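Local coordinates for protein naphthalene dioxygenase large subunit (Rhodococcus sp., PDB 2B1X) that belongs to the Rieske non-haem iron oxygenases and carries an Fe2/S2 cluster in its Rieske domain and an iron (III) ion in its catalytic domain, at residues D20-A25 / N394-R399; A50-I55 / V73-G78; E80-L85 / S116-L121. One frame throughout, in Å; residues are numbered along the deposited sequence.

How the contacts relate
Contacts 2 and 3 both belong to the Rieske domain, with centres about 11 Å apart. They meet through adjacent strands, 69-75 and 81-85, and through a salt bridge in which Asp-76 OD2 lies 2.8 Å from Arg-82 NE. Contact 1 sits on the opposite side of the chain's centre, about 42 Å from contact 2 and 46 Å from contact 3 between centres. The side chain of Met-397 in contact 1 is about 14 Å from the iron (III) ion, whereas that of His-84 in contact 3 is about 13 Å from the Fe2/S2 cluster. Contact 1 also meets Arg-91 of a second subunit, a residue of that subunit's cluster pocket.

Contact 1. Residues D20-A25 / N394-R399; sequences DWTVPA and NYQMGR
Strand 22-24 pairs with strand 392-394 in a two-stranded antiparallel ribbon, Thr-22 facing Asn-394 as a non-hydrogen-bonded pair, and the contact runs on into the loop after it. The backbone N of Tyr-395 donates to Trp-21 O (3.0 Å), and one residue earlier Asp-20 O accepts from Gln-396 NE2 at 2.8 Å. This second bond is nearly straight (163°) and lies in both the carbonyl plane and the plane of the side-chain amide. Asn-394 OD1 takes the backbone N of Gln-396 in an Asx turn, which leads into a type II turn from Gln-396 to Arg-399.

That turn brings Arg-399 over one face of the Trp-21 indole. Its CA makes a CH-pi contact 3.7 Å from the centroid of the six-membered ring. With CG anti to the backbone N (chi1 -158°) and the chain extended to NE, the aliphatic part runs on across the ring, CG lying 3.8 Å above the plane. The guanidinium stands perpendicular to the indole, and its NE is bonded to Ser-19 O. Within strand 22-24, Val-23 CG2 packs 3.8 Å from Tyr-395 CD1, while Tyr-395 OH reaches Asp-208.

Arg-399 thus meets the indole chiefly through hydrocarbon, its own cation-pi attraction being weak at most, whereas Arg-425 is a cation-pi partner of the ring; the directional hold comes from the carbonyls of Asp-20 and Trp-21.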
loop_
_atom_site.group_PDB
_atom_site.type_symbol
_atom_site.label_atom_id
_atom_site.label_comp_id
_atom_site.label_asym_id
_atom_site.label_seq_id
_atom_site.Cartn_x
_atom_site.Cartn_y
_atom_site.Cartn_z
ATOM N N ASP A 20 16.608 -37.215 6.251
ATOM C CA ASP A 20 17.631 -36.212 5.915
ATOM C C ASP A 20 17.767 -35.133 7.005
ATOM O O ASP A 20 18.775 -34.460 7.060
ATOM C CB ASP A 20 17.304 -35.526 4.567
ATOM C CG ASP A 20 17.476 -36.451 3.366
ATOM O OD1 ASP A 20 17.989 -37.586 3.529
ATOM O OD2 ASP A 20 17.126 -36.141 2.206
ATOM N N TRP A 21 16.742 -34.986 7.856
ATOM C CA TRP A 21 16.611 -33.850 8.790
ATOM C C TRP A 21 16.595 -32.498 8.042
ATOM O O TRP A 21 17.313 -31.565 8.418
ATOM C CB TRP A 21 17.706 -33.860 9.872
ATOM C CG TRP A 21 17.652 -35.047 10.851
ATOM C CD1 TRP A 21 17.070 -36.271 10.627
ATOM C CD2 TRP A 21 18.181 -35.101 12.188
ATOM N NE1 TRP A 21 17.221 -37.081 11.730
ATOM C CE2 TRP A 21 17.910 -36.399 12.699
ATOM C CE3 TRP A 21 18.898 -34.203 12.995
ATOM C CZ2 TRP A 21 18.294 -36.806 13.992
ATOM C CZ3 TRP A 21 19.295 -34.609 14.269
ATOM C CH2 TRP A 21 18.980 -35.903 14.759
ATOM N N THR A 22 15.824 -32.437 6.962
ATOM C CA THR A 22 15.594 -31.189 6.234
ATOM C C THR A 22 14.103 -30.967 6.117
ATOM O O THR A 22 13.329 -31.871 6.400
ATOM C CB THR A 22 16.226 -31.186 4.832
ATOM O OG1 THR A 22 15.556 -32.139 3.999
ATOM C CG2 THR A 22 17.700 -31.646 4.869
ATOM N N VAL A 23 13.709 -29.769 5.708
ATOM C CA VAL A 23 12.288 -29.430 5.483
ATOM C C VAL A 23 12.238 -28.578 4.207
ATOM O O VAL A 23 13.142 -27.764 4.026
ATOM C CB VAL A 23 11.689 -28.654 6.720
ATOM C CG1 VAL A 23 10.253 -28.102 6.417
ATOM C CG2 VAL A 23 11.619 -29.550 7.914
ATOM N N PRO A 24 11.246 -28.780 3.317
ATOM C CA PRO A 24 11.086 -27.941 2.119
ATOM C C PRO A 24 10.940 -26.456 2.410
ATOM O O PRO A 24 10.148 -26.054 3.254
ATOM C CB PRO A 24 9.774 -28.447 1.502
ATOM C CG PRO A 24 9.648 -29.847 2.007
ATOM C CD PRO A 24 10.220 -29.843 3.366
ATOM N N ALA A 25 11.697 -25.662 1.669
ATOM C CA ALA A 25 11.707 -24.208 1.807
ATOM C C ALA A 25 10.408 -23.545 1.411
ATOM O O ALA A 25 10.169 -22.372 1.747
ATOM C CB ALA A 25 12.899 -23.612 0.968
ATOM N N ASN A 394 17.921 -26.540 6.314
ATOM C CA ASN A 394 18.776 -27.528 6.926
ATOM C C ASN A 394 18.516 -27.576 8.441
ATOM O O ASN A 394 18.831 -26.634 9.177
ATOM C CB ASN A 394 20.273 -27.260 6.584
ATOM C CG ASN A 394 21.226 -28.350 7.126
ATOM O OD1 ASN A 394 21.352 -28.535 8.336
ATOM N ND2 ASN A 394 21.939 -29.034 6.215
ATOM N N TYR A 395 17.931 -28.689 8.885
ATOM C CA TYR A 395 17.731 -28.931 10.284
ATOM C C TYR A 395 18.598 -30.110 10.782
ATOM O O TYR A 395 18.194 -30.866 11.700
ATOM C CB TYR A 395 16.238 -29.192 10.520
ATOM C CG TYR A 395 15.423 -27.910 10.453
ATOM C CD1 TYR A 395 14.638 -27.633 9.338
ATOM C CD2 TYR A 395 15.423 -26.982 11.524
ATOM C CE1 TYR A 395 13.897 -26.467 9.267
ATOM C CE2 TYR A 395 14.645 -25.806 11.454
ATOM C CZ TYR A 395 13.909 -25.569 10.313
ATOM O OH TYR A 395 13.160 -24.436 10.187
ATOM N N GLN A 396 19.792 -30.246 10.195
ATOM C CA GLN A 396 20.630 -31.416 10.466
ATOM C C GLN A 396 21.527 -31.351 11.717
ATOM O O GLN A 396 22.374 -32.222 11.919
ATOM C CB GLN A 396 21.523 -31.726 9.261
ATOM C CG GLN A 396 20.753 -31.960 7.933
ATOM C CD GLN A 396 21.682 -32.474 6.846
ATOM O OE1 GLN A 396 22.803 -31.978 6.688
ATOM N NE2 GLN A 396 21.211 -33.453 6.080
ATOM N N MET A 397 21.374 -30.320 12.527
ATOM C CA MET A 397 22.189 -30.198 13.741
ATOM C C MET A 397 21.976 -31.400 14.664
ATOM O O MET A 397 20.892 -31.591 15.224
ATOM C CB MET A 397 21.856 -28.892 14.471
ATOM C CG MET A 397 22.827 -28.561 15.593
ATOM S SD MET A 397 22.291 -27.120 16.464
ATOM C CE MET A 397 22.883 -25.872 15.406
ATOM N N GLY A 398 23.028 -32.228 14.814
ATOM C CA GLY A 398 22.965 -33.349 15.741
ATOM C C GLY A 398 22.716 -34.658 15.007
ATOM O O GLY A 398 22.764 -35.737 15.600
ATOM N N ARG A 399 22.448 -34.575 13.715
ATOM C CA ARG A 399 22.244 -35.788 12.923
ATOM C C ARG A 399 23.468 -36.689 13.101
ATOM O O ARG A 399 24.635 -36.243 12.971
ATOM C CB ARG A 399 22.034 -35.458 11.462
ATOM C CG ARG A 399 21.330 -36.530 10.672
ATOM C CD ARG A 399 21.055 -36.131 9.233
ATOM N NE ARG A 399 20.443 -37.203 8.462
ATOM C CZ ARG A 399 21.134 -38.051 7.703
ATOM N NH1 ARG A 399 22.454 -37.942 7.625
ATOM N NH2 ARG A 399 20.512 -39.007 7.021
#

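Contact 2. Residues A50-I55 / V73-G78; sequences AHESEI and VCRDEG
The polar part of this Rieske-domain contact centres on Ile-55 O, which the guanidinium of Arg-75 grips with two N-H groups. NE makes the stronger bond to Ile-55 O, at 2.7 Å and 156°, with the oxygen close to the guanidinium plane and NE in the carbonyl plane. NH2 adds a weak bond to the same Ile-55 O at 3.2 Å. A bend in the arginine chain at chi3 (-55°) turns this edge toward the oxygen, and the pair of bonds limits rotation of the head group. The carbonyl of Glu-52 also lies at the guanidinium edge.

The charged component is looser. Glu-52 OE2 stands 3.9 Å from Arg-75 NH2, a long salt bridge in which the carboxylate and guanidinium planes are 48° apart, and the other carboxylate oxygen, OE1, is bonded to Ser-150 OG.

Apolar contacts make up the rest. The CG1 branch of Val-73 meets both Ala-50 CB, at 4.2 Å, and Ile-55 CD1, at 4.1 Å. Ile-55 CD1 further rests 3.9 Å from the backbone C of Cys-74, so the isoleucine packs against the main chain of the strand as well as against a side chain.

Strand 47-51, which runs into the 3-10 segment 52-54, belongs to one antiparallel sheet and strand 69-75 to another. Ile-155 of strand 154-158 touches Glu-52, Ile-55 and Val-73, and Ile-81 of strand 81-85 packs on both Ile-55 and Arg-75.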
loop_
_atom_site.group_PDB
_atom_site.type_symbol
_atom_site.label_atom_id
_atom_site.label_comp_id
_atom_site.label_asym_id
_atom_site.label_seq_id
_atom_site.Cartn_x
_atom_site.Cartn_y
_atom_site.Cartn_z
ATOM N N ALA A 50 -5.154 -14.165 25.694
ATOM C CA ALA A 50 -4.984 -13.157 26.733
ATOM C C ALA A 50 -4.535 -13.795 28.011
ATOM O O ALA A 50 -4.687 -15.017 28.191
ATOM C CB ALA A 50 -6.310 -12.391 26.950
ATOM N N HIS A 51 -3.971 -12.981 28.905
ATOM C CA HIS A 51 -3.726 -13.439 30.274
ATOM C C HIS A 51 -4.884 -12.969 31.145
ATOM O O HIS A 51 -5.408 -11.863 30.948
ATOM C CB HIS A 51 -2.382 -12.911 30.808
ATOM C CG HIS A 51 -1.882 -13.624 32.037
ATOM N ND1 HIS A 51 -2.235 -13.239 33.317
ATOM C CD2 HIS A 51 -1.034 -14.674 32.182
ATOM C CE1 HIS A 51 -1.644 -14.031 34.194
ATOM N NE2 HIS A 51 -0.904 -14.905 33.532
ATOM N N GLU A 52 -5.297 -13.814 32.096
ATOM C CA GLU A 52 -6.378 -13.474 33.013
ATOM C C GLU A 52 -6.151 -12.179 33.793
ATOM O O GLU A 52 -7.109 -11.472 34.142
ATOM C CB GLU A 52 -6.610 -14.622 33.986
ATOM C CG GLU A 52 -7.420 -15.749 33.379
ATOM C CD GLU A 52 -7.842 -16.782 34.412
ATOM O OE1 GLU A 52 -7.588 -17.990 34.177
ATOM O OE2 GLU A 52 -8.412 -16.392 35.462
ATOM N N SER A 53 -4.888 -11.876 34.104
ATOM C CA SER A 53 -4.557 -10.623 34.811
ATOM C C SER A 53 -4.779 -9.345 33.985
ATOM O O SER A 53 -4.673 -8.246 34.542
ATOM C CB SER A 53 -3.116 -10.630 35.346
ATOM O OG SER A 53 -2.210 -10.546 34.261
ATOM N N GLU A 54 -5.050 -9.485 32.682
ATOM C CA GLU A 54 -5.434 -8.347 31.820
ATOM C C GLU A 54 -6.904 -7.935 31.994
ATOM O O GLU A 54 -7.297 -6.798 31.697
ATOM C CB GLU A 54 -5.189 -8.667 30.340
ATOM C CG GLU A 54 -3.762 -9.064 29.937
ATOM C CD GLU A 54 -3.627 -9.134 28.430
ATOM O OE1 GLU A 54 -3.434 -8.062 27.802
ATOM O OE2 GLU A 54 -3.726 -10.257 27.858
ATOM N N ILE A 55 -7.726 -8.881 32.445
ATOM C CA ILE A 55 -9.152 -8.654 32.630
ATOM C C ILE A 55 -9.550 -9.062 34.048
ATOM O O ILE A 55 -10.347 -9.984 34.252
ATOM C CB ILE A 55 -9.950 -9.399 31.542
ATOM C CG1 ILE A 55 -9.523 -10.873 31.455
ATOM C CG2 ILE A 55 -9.681 -8.709 30.186
ATOM C CD1 ILE A 55 -10.436 -11.782 30.644
ATOM N N VAL A 73 -12.587 -10.862 24.613
ATOM C CA VAL A 73 -12.259 -11.770 25.687
ATOM C C VAL A 73 -12.513 -10.983 26.955
ATOM O O VAL A 73 -11.869 -9.979 27.174
ATOM C CB VAL A 73 -10.780 -12.278 25.579
ATOM C CG1 VAL A 73 -10.417 -13.194 26.785
ATOM C CG2 VAL A 73 -10.590 -13.013 24.263
ATOM N N CYS A 74 -13.481 -11.405 27.757
ATOM C CA CYS A 74 -13.916 -10.574 28.878
ATOM C C CYS A 74 -14.234 -11.365 30.134
ATOM O O CYS A 74 -14.394 -12.583 30.091
ATOM C CB CYS A 74 -15.107 -9.700 28.476
ATOM S SG CYS A 74 -16.627 -10.593 28.052
ATOM N N ARG A 75 -14.251 -10.671 31.263
ATOM C CA ARG A 75 -14.765 -11.232 32.503
ATOM C C ARG A 75 -16.162 -10.654 32.632
ATOM O O ARG A 75 -16.336 -9.426 32.688
ATOM C CB ARG A 75 -13.898 -10.828 33.704
ATOM C CG ARG A 75 -14.242 -11.596 35.020
ATOM C CD ARG A 75 -13.296 -11.314 36.172
ATOM N NE ARG A 75 -11.888 -11.563 35.850
ATOM C CZ ARG A 75 -11.239 -12.717 36.031
ATOM N NH1 ARG A 75 -11.851 -13.779 36.520
ATOM N NH2 ARG A 75 -9.966 -12.803 35.712
ATOM N N ASP A 76 -17.169 -11.518 32.652
ATOM C CA ASP A 76 -18.547 -10.995 32.573
ATOM C C ASP A 76 -19.075 -10.570 33.942
ATOM O O ASP A 76 -18.351 -10.671 34.959
ATOM C CB ASP A 76 -19.501 -11.941 31.810
ATOM C CG ASP A 76 -19.851 -13.215 32.572
ATOM O OD1 ASP A 76 -19.618 -13.334 33.814
ATOM O OD2 ASP A 76 -20.367 -14.175 31.972
ATOM N N GLU A 77 -20.323 -10.106 33.984
ATOM C CA GLU A 77 -20.888 -9.603 35.244
ATOM C C GLU A 77 -21.091 -10.684 36.330
ATOM O O GLU A 77 -21.251 -10.349 37.497
ATOM C CB GLU A 77 -22.141 -8.741 35.006
ATOM C CG GLU A 77 -21.863 -7.512 34.126
ATOM C CD GLU A 77 -21.162 -6.351 34.849
ATOM O OE1 GLU A 77 -21.805 -5.722 35.723
ATOM O OE2 GLU A 77 -19.983 -6.055 34.539
ATOM N N GLY A 78 -21.032 -11.962 35.942
ATOM C CA GLY A 78 -21.028 -13.081 36.880
ATOM C C GLY A 78 -19.646 -13.611 37.223
ATOM O O GLY A 78 -19.526 -14.566 38.004
#

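Contact 3. Residues E80-L85 / S116-L121; sequences EIRGHL and SNTGSL
His-84, on strand 81-85, faces Gly-119 with their CA atoms 6.7 Å apart, and the two backbones exchange no hydrogen bond. Segment 116-121 folds into a type I turn from Ser-116 to Gly-119, closed by Gly-119 N donating to Ser-116 O at 2.7 Å. Ser-116 OG receives the backbone N of Thr-118, which makes an ST turn within it.

The turn presents its carbonyls to the strand. His-84 NE2 donates to Asn-117 O over 2.8 Å and an angle of 162°. The oxygen lies in the imidazole plane, but the nitrogen approaches from 52° above the carbonyl plane. The same ring edge brings CE1 to 3.2 Å from Thr-118 O, and CE1 also comes within 3.3 Å of Gly-119 CA. In this Rieske domain the histidine thus links strand 81-85 to the turn that follows, in sequence, the cluster-pocket residues Cys-108, Tyr-110, His-111, Gly-112 and Trp-113.

Beside it, Arg-82 bends at chi2 (-80°) and offers the two faces of its guanidinium to different oxygens. Thr-118 O sits 3.1 Å above the plane on one face, toward the rim, and makes no hydrogen bond there. Over the centre of the opposite face is Glu-80 OE2, in a charge contact to which no N-H points, the stronger partner of Arg-82 being the carboxylate of Asp-76, in a salt bridge.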
loop_
_atom_site.group_PDB
_atom_site.type_symbol
_atom_site.label_atom_id
_atom_site.label_comp_id
_atom_site.label_asym_id
_atom_site.label_seq_id
_atom_site.Cartn_x
_atom_site.Cartn_y
_atom_site.Cartn_z
ATOM N N GLU A 80 -17.398 -14.854 35.037
ATOM C CA GLU A 80 -16.983 -15.906 34.120
ATOM C C GLU A 80 -16.158 -15.339 32.955
ATOM O O GLU A 80 -16.431 -14.245 32.479
ATOM C CB GLU A 80 -18.220 -16.629 33.571
ATOM C CG GLU A 80 -17.895 -17.912 32.799
ATOM C CD GLU A 80 -19.125 -18.682 32.334
ATOM O OE1 GLU A 80 -20.022 -18.971 33.185
ATOM O OE2 GLU A 80 -19.189 -18.999 31.105
ATOM N N ILE A 81 -15.159 -16.088 32.492
ATOM C CA ILE A 81 -14.360 -15.656 31.346
ATOM C C ILE A 81 -15.101 -16.093 30.102
ATOM O O ILE A 81 -15.452 -17.261 29.981
ATOM C CB ILE A 81 -12.922 -16.261 31.332
ATOM C CG1 ILE A 81 -12.124 -15.870 32.584
ATOM C CG2 ILE A 81 -12.181 -15.855 30.029
ATOM C CD1 ILE A 81 -11.908 -14.400 32.779
ATOM N N ARG A 82 -15.305 -15.136 29.193
ATOM C CA ARG A 82 -15.990 -15.334 27.926
ATOM C C ARG A 82 -15.093 -14.961 26.778
ATOM O O ARG A 82 -14.201 -14.125 26.940
ATOM C CB ARG A 82 -17.216 -14.421 27.838
ATOM C CG ARG A 82 -18.183 -14.608 28.953
ATOM C CD ARG A 82 -19.076 -15.808 28.756
ATOM N NE ARG A 82 -19.990 -16.029 29.876
ATOM C CZ ARG A 82 -21.119 -16.720 29.769
ATOM N NH1 ARG A 82 -21.472 -17.242 28.585
ATOM N NH2 ARG A 82 -21.904 -16.886 30.836
ATOM N N GLY A 83 -15.351 -15.588 25.629
ATOM C CA GLY A 83 -14.786 -15.220 24.349
ATOM C C GLY A 83 -15.941 -15.137 23.351
ATOM O O GLY A 83 -16.576 -16.146 23.075
ATOM N N HIS A 84 -16.208 -13.923 22.852
ATOM C CA HIS A 84 -17.316 -13.638 21.946
ATOM C C HIS A 84 -16.799 -13.164 20.618
ATOM O O HIS A 84 -16.025 -12.213 20.584
ATOM C CB HIS A 84 -18.137 -12.442 22.446
ATOM C CG HIS A 84 -18.619 -12.540 23.853
ATOM N ND1 HIS A 84 -19.456 -13.554 24.294
ATOM C CD2 HIS A 84 -18.452 -11.702 24.901
ATOM C CE1 HIS A 84 -19.735 -13.358 25.568
ATOM N NE2 HIS A 84 -19.160 -12.231 25.951
ATOM N N LEU A 85 -17.270 -13.738 19.513
ATOM C CA LEU A 85 -16.965 -13.189 18.206
ATOM C C LEU A 85 -17.455 -11.740 18.140
ATOM O O LEU A 85 -18.635 -11.450 18.433
ATOM C CB LEU A 85 -17.609 -14.033 17.070
ATOM C CG LEU A 85 -17.342 -13.542 15.631
ATOM C CD1 LEU A 85 -15.893 -13.855 15.258
ATOM C CD2 LEU A 85 -18.325 -14.197 14.622
ATOM N N SER A 116 -25.475 -8.242 26.766
ATOM C CA SER A 116 -24.700 -8.385 28.013
ATOM C C SER A 116 -23.276 -8.803 27.711
ATOM O O SER A 116 -23.024 -9.455 26.694
ATOM C CB SER A 116 -25.363 -9.430 28.908
ATOM O OG SER A 116 -24.692 -9.543 30.135
ATOM N N ASN A 117 -22.332 -8.482 28.610
ATOM C CA ASN A 117 -20.967 -9.010 28.469
ATOM C C ASN A 117 -20.917 -10.531 28.689
ATOM O O ASN A 117 -19.919 -11.196 28.429
ATOM C CB ASN A 117 -19.956 -8.261 29.362
ATOM C CG ASN A 117 -20.360 -8.220 30.802
ATOM O OD1 ASN A 117 -21.186 -9.016 31.273
ATOM N ND2 ASN A 117 -19.775 -7.278 31.534
ATOM N N THR A 118 -22.034 -11.052 29.152
ATOM C CA THR A 118 -22.338 -12.475 29.159
ATOM C C THR A 118 -22.414 -13.049 27.707
ATOM O O THR A 118 -22.219 -14.254 27.460
ATOM C CB THR A 118 -23.740 -12.535 29.813
ATOM O OG1 THR A 118 -23.674 -13.066 31.139
ATOM C CG2 THR A 118 -24.671 -13.385 29.039
ATOM N N GLY A 119 -22.733 -12.179 26.754
ATOM C CA GLY A 119 -22.988 -12.600 25.365
ATOM C C GLY A 119 -24.466 -12.609 24.981
ATOM O O GLY A 119 -24.814 -12.640 23.790
ATOM N N SER A 120 -25.353 -12.602 25.976
ATOM C CA SER A 120 -26.795 -12.665 25.713
ATOM C C SER A 120 -27.308 -11.384 25.067
ATOM O O SER A 120 -26.997 -10.277 25.537
ATOM C CB SER A 120 -27.589 -12.910 27.004
ATOM O OG SER A 120 -27.284 -14.183 27.546
ATOM N N LEU A 121 -28.070 -11.556 23.979
ATOM C CA LEU A 121 -28.830 -10.491 23.393
ATOM C C LEU A 121 -29.958 -10.128 24.370
ATOM O O LEU A 121 -30.842 -10.950 24.646
ATOM C CB LEU A 121 -29.429 -10.931 22.040
ATOM C CG LEU A 121 -30.254 -9.872 21.274
ATOM C CD1 LEU A 121 -29.433 -8.554 21.047
ATOM C CD2 LEU A 121 -30.731 -10.444 19.943
#